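PDB 6JYZ: putative secreted endoglycosylceramidase, which probably hydrolyses O-glycosidic bonds as a family 5 glycoside hydrolase, acting as an endogalactosylceramidase that splits galactosyl-linked glycan from ceramide. Local coordinates for residues A[134-139]-A[164-169]; A[361-366]-A[385-390]. All blocks are in the same frame, centred on the assembly; numbering follows the deposited sequence.

Contact 1: residues A[134-139]-A[164-169]; sequences GTPEGQ and WTTCNI
Thr135 and Thr166 meet through their hydroxyls, OG1 to OG1 at 2.8 Å, in the one hydrogen bond that spans the two segments; either could be the donor. Thr166 reaches across because its OG1 sits between its own backbone N and carbonyl carbon (chi1 61°), which also brings that oxygen to 3.1 Å from Thr135 CA. Thr135 N lies near the same oxygen, but at an angle too poor for a bond. A second grip on Thr135 OG1 comes from the backbone N of Gly148, so this hydroxyl is held by Thr166 and by the Gly148 backbone.

Both segments belong to a long excursion without regular helix or strand, between strand 119-124 and helix 177-187 of the family 5 (beta/alpha)8 barrel. Small local motifs shape it: a type I turn from Pro136 to Gln139, and an ST turn in which Thr165 OG1 accepts from Cys167 N at 3.1 Å, with a nearly straight angle of 166°. Arg147 adds a hydrogen bond to Gln139 O.

The remaining touches are van der Waals: Cys167 SG stands 3.6 Å from Thr135 OG1 and 4.0 Å from Thr135 CG2, and Thr166 CG2 lies 3.8 Å from Gly134 O.

Covalently, Cys167 SG is bound to Cys141 SG, tying the far segment back to residues just beyond the turn.

Contact 2: residues A[361-366]-A[385-390]; sequences SWTQAC and NRIDCP
Asn385 packs its CB against the carbonyl oxygen of Trp362 at 3.3 Å and Thr363 CG2 at 4.0 Å. Beyond CG the amide tip carries ND2, which donates to Trp362 O at 2.9 Å in an almost straight bond (165°), the oxygen lying in the amide plane. The same nitrogen stands 3.0 Å above the Trp362 ring, over its centre, so one residue supplies both acceptor and aromatic floor. CG of Trp362 is anti to the backbone N (chi1 -180°), which carries the indole beneath the amide and its NE1 to Asp70 on helix 68-75. An alanine in place of Trp362 would probably cost Asp70 its indole donor and open a gap under the amide, whose bond to the backbone O could remain.

Further along, the segments run nearly parallel. A water joins Gln364 N to Asn385 O, and Ile387 CD1 rests 3.9 Å from Thr363 CB. Strand 385-387 lies alongside the loop that follows the last barrel strand, 356-359, with a single weak backbone bond, from Asn385 N to Trp362 O. Cys366 SG and Cys389 SG close the far end in a left-handed disulfide (chi3 -95°); a covalent bond there and a polar-aromatic grip at Asn385 together fix both ends of the pairing.

Contact 1 comes first along the chain and is complete before contact 2 begins; their centres lie 27 Å apart and their nearest atoms about 16 Å, without touching. Both sit on connections that leave the C-terminal ends of barrel strands, contact 1 after strand 119-124 and contact 2 after strand 356-359, so they belong to the end of the barrel where family 5 enzymes have their active site. Contact 1 is the more peripheral, about 29 Å from the chain centre against 18 Å for contact 2. Each region has its own disulfide, in contact 1 across a loop without regular structure, in contact 2 across a connection that includes helix 369-374 and strand 385-387.

Contact 1: residues A[134-139]-A[164-169]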
# COMPACT_ATOMS: atom_id res chain seq x y z
N GLY A 134 -3.11 -21.51 -9.52
CA GLY A 134 -3.09 -22.60 -8.57
C GLY A 134 -3.02 -23.98 -9.23
O GLY A 134 -3.35 -24.16 -10.40
N THR A 135 -2.59 -24.96 -8.43
CA THR A 135 -2.52 -26.33 -8.93
C THR A 135 -3.93 -26.93 -8.97
O THR A 135 -4.58 -26.97 -7.94
CB THR A 135 -1.62 -27.17 -8.04
OG1 THR A 135 -0.35 -26.51 -7.84
CG2 THR A 135 -1.33 -28.54 -8.65
N PRO A 136 -4.38 -27.42 -10.13
CA PRO A 136 -5.76 -27.98 -10.14
C PRO A 136 -5.86 -29.23 -9.29
O PRO A 136 -4.88 -29.94 -9.03
CB PRO A 136 -5.96 -28.32 -11.62
CG PRO A 136 -4.90 -27.64 -12.43
CD PRO A 136 -3.77 -27.31 -11.44
N GLU A 137 -7.06 -29.47 -8.71
CA GLU A 137 -7.28 -30.61 -7.85
C GLU A 137 -6.79 -31.95 -8.41
O GLU A 137 -6.17 -32.70 -7.66
CB GLU A 137 -8.77 -30.63 -7.46
CG GLU A 137 -9.15 -31.79 -6.55
CD GLU A 137 -10.64 -32.13 -6.49
OE1 GLU A 137 -11.48 -31.35 -7.03
OE2 GLU A 137 -10.96 -33.19 -5.90
N GLY A 138 -6.97 -32.24 -9.67
CA GLY A 138 -6.48 -33.63 -9.91
C GLY A 138 -5.02 -33.75 -10.37
O GLY A 138 -4.60 -34.77 -10.95
N GLN A 139 -4.23 -32.68 -10.20
CA GLN A 139 -2.89 -32.58 -10.79
C GLN A 139 -1.90 -32.68 -9.65
O GLN A 139 -1.98 -31.97 -8.64
CB GLN A 139 -2.73 -31.18 -11.42
CG GLN A 139 -1.29 -30.88 -11.91
CD GLN A 139 -0.85 -31.79 -13.03
OE1 GLN A 139 -1.52 -31.88 -14.04
NE2 GLN A 139 0.27 -32.41 -12.87
N TRP A 164 4.00 -24.55 -17.60
CA TRP A 164 4.95 -24.88 -16.54
C TRP A 164 4.24 -25.18 -15.23
O TRP A 164 3.13 -24.65 -14.97
CB TRP A 164 5.91 -23.70 -16.38
CG TRP A 164 6.88 -23.47 -17.50
CD1 TRP A 164 6.77 -23.93 -18.77
CD2 TRP A 164 8.05 -22.70 -17.46
NE1 TRP A 164 7.85 -23.51 -19.51
CE2 TRP A 164 8.66 -22.73 -18.74
CE3 TRP A 164 8.70 -21.95 -16.47
CZ2 TRP A 164 9.87 -22.09 -19.03
CZ3 TRP A 164 9.90 -21.33 -16.71
CH2 TRP A 164 10.49 -21.40 -17.99
N THR A 165 4.85 -25.98 -14.37
CA THR A 165 4.15 -26.40 -13.17
C THR A 165 3.80 -25.22 -12.27
O THR A 165 4.58 -24.28 -12.10
CB THR A 165 5.00 -27.43 -12.41
OG1 THR A 165 4.27 -27.80 -11.23
CG2 THR A 165 6.34 -26.95 -11.97
N THR A 166 2.59 -25.33 -11.73
CA THR A 166 2.06 -24.38 -10.75
C THR A 166 2.53 -24.68 -9.34
O THR A 166 2.21 -23.93 -8.39
CB THR A 166 0.53 -24.39 -10.78
OG1 THR A 166 0.10 -25.71 -10.44
CG2 THR A 166 0.03 -23.99 -12.14
N CYS A 167 3.26 -25.76 -9.13
CA CYS A 167 3.81 -26.07 -7.81
C CYS A 167 5.02 -25.24 -7.50
O CYS A 167 5.60 -24.62 -8.39
CB CYS A 167 4.08 -27.55 -7.73
SG CYS A 167 2.59 -28.53 -8.11
N ASN A 168 5.35 -25.11 -6.24
CA ASN A 168 6.40 -24.17 -5.84
C ASN A 168 7.42 -24.77 -4.87
O ASN A 168 7.22 -25.86 -4.33
CB ASN A 168 5.75 -22.90 -5.25
CG ASN A 168 4.86 -23.18 -4.07
OD1 ASN A 168 5.28 -23.87 -3.15
ND2 ASN A 168 3.64 -22.65 -4.06
N ILE A 169 8.52 -24.02 -4.72
CA ILE A 169 9.55 -24.45 -3.76
C ILE A 169 9.17 -23.95 -2.37
O ILE A 169 8.98 -22.74 -2.12
CB ILE A 169 10.91 -23.91 -4.19
CG1 ILE A 169 11.30 -24.54 -5.51
CG2 ILE A 169 12.00 -24.22 -3.14
CD1 ILE A 169 12.65 -24.00 -6.10

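Contact 2: residues A[361-366]-A[385-390]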
# COMPACT_ATOMS: atom_id res chain seq x y z
N SER A 361 -2.66 -5.41 7.34
CA SER A 361 -3.72 -4.84 6.51
C SER A 361 -4.93 -4.56 7.38
O SER A 361 -5.01 -4.98 8.55
CB SER A 361 -4.08 -5.78 5.40
OG SER A 361 -4.70 -6.93 5.93
N TRP A 362 -5.92 -3.89 6.79
CA TRP A 362 -7.16 -3.56 7.51
C TRP A 362 -7.92 -4.80 7.88
O TRP A 362 -8.31 -4.96 9.07
CB TRP A 362 -7.97 -2.63 6.62
CG TRP A 362 -9.27 -2.20 7.25
CD1 TRP A 362 -10.51 -2.52 6.83
CD2 TRP A 362 -9.37 -1.33 8.36
NE1 TRP A 362 -11.42 -1.95 7.69
CE2 TRP A 362 -10.75 -1.21 8.61
CE3 TRP A 362 -8.45 -0.68 9.19
CZ2 TRP A 362 -11.24 -0.47 9.70
CZ3 TRP A 362 -8.92 0.05 10.28
CH2 TRP A 362 -10.30 0.13 10.51
N THR A 363 -8.24 -5.66 6.90
CA THR A 363 -8.99 -6.90 7.20
C THR A 363 -8.46 -8.03 6.34
O THR A 363 -8.12 -7.82 5.14
CB THR A 363 -10.51 -6.80 6.91
OG1 THR A 363 -10.74 -6.25 5.63
CG2 THR A 363 -11.25 -5.92 7.91
N GLN A 364 -8.47 -9.24 6.85
CA GLN A 364 -8.24 -10.47 6.09
C GLN A 364 -9.41 -11.40 6.41
O GLN A 364 -9.62 -11.67 7.60
CB GLN A 364 -6.90 -11.05 6.49
CG GLN A 364 -6.63 -12.33 5.71
CD GLN A 364 -5.20 -12.76 5.85
OE1 GLN A 364 -4.89 -13.71 6.58
NE2 GLN A 364 -4.33 -12.09 5.11
N ALA A 365 -10.07 -11.91 5.38
CA ALA A 365 -11.24 -12.78 5.57
C ALA A 365 -10.81 -14.23 5.67
O ALA A 365 -9.68 -14.66 5.45
CB ALA A 365 -12.08 -12.66 4.35
N CYS A 366 -11.79 -15.06 6.06
CA CYS A 366 -11.51 -16.44 6.38
C CYS A 366 -11.12 -17.30 5.16
O CYS A 366 -10.38 -18.25 5.31
CB CYS A 366 -12.80 -17.05 6.97
SG CYS A 366 -13.33 -16.26 8.51
N ASN A 385 -7.94 -5.53 12.48
CA ASN A 385 -9.30 -5.98 12.80
C ASN A 385 -9.31 -7.49 12.83
O ASN A 385 -8.87 -8.13 11.89
CB ASN A 385 -10.26 -5.49 11.74
CG ASN A 385 -10.35 -3.99 11.84
OD1 ASN A 385 -10.98 -3.44 12.77
ND2 ASN A 385 -9.67 -3.25 10.94
N ARG A 386 -9.79 -8.05 13.94
CA ARG A 386 -9.86 -9.47 14.13
C ARG A 386 -11.22 -9.96 13.63
O ARG A 386 -12.28 -9.35 13.89
CB ARG A 386 -9.91 -9.65 15.65
CG ARG A 386 -9.98 -11.13 16.03
CD ARG A 386 -10.11 -11.34 17.54
NE ARG A 386 -8.88 -10.85 18.19
CZ ARG A 386 -8.74 -9.71 18.89
NH1 ARG A 386 -9.77 -8.90 19.08
NH2 ARG A 386 -7.59 -9.44 19.47
N ILE A 387 -11.13 -10.96 12.73
CA ILE A 387 -12.32 -11.60 12.15
C ILE A 387 -12.32 -13.02 12.66
O ILE A 387 -11.35 -13.77 12.57
CB ILE A 387 -12.32 -11.50 10.60
CG1 ILE A 387 -12.63 -10.06 10.20
CG2 ILE A 387 -13.24 -12.53 9.92
CD1 ILE A 387 -12.55 -9.70 8.63
N ASP A 388 -13.48 -13.40 13.22
CA ASP A 388 -13.66 -14.78 13.65
C ASP A 388 -13.98 -15.67 12.43
O ASP A 388 -14.75 -15.25 11.55
CB ASP A 388 -14.78 -14.81 14.72
CG ASP A 388 -14.82 -16.17 15.42
OD1 ASP A 388 -13.72 -16.69 15.77
OD2 ASP A 388 -15.94 -16.71 15.53
N CYS A 389 -13.43 -16.88 12.46
CA CYS A 389 -13.71 -17.83 11.37
C CYS A 389 -14.31 -19.15 11.87
O CYS A 389 -13.89 -19.64 12.92
CB CYS A 389 -12.41 -18.14 10.65
SG CYS A 389 -11.76 -16.65 9.83
N PRO A 390 -15.20 -19.82 11.10
CA PRO A 390 -15.56 -19.41 9.74
C PRO A 390 -16.73 -18.44 9.65
O PRO A 390 -17.12 -18.11 8.53
CB PRO A 390 -15.90 -20.77 9.11
CG PRO A 390 -16.63 -21.48 10.25
CD PRO A 390 -15.77 -21.15 11.46
O HOH W 1 -6.42 -7.05 10.10
O HOH W 2 -9.36 -9.41 9.56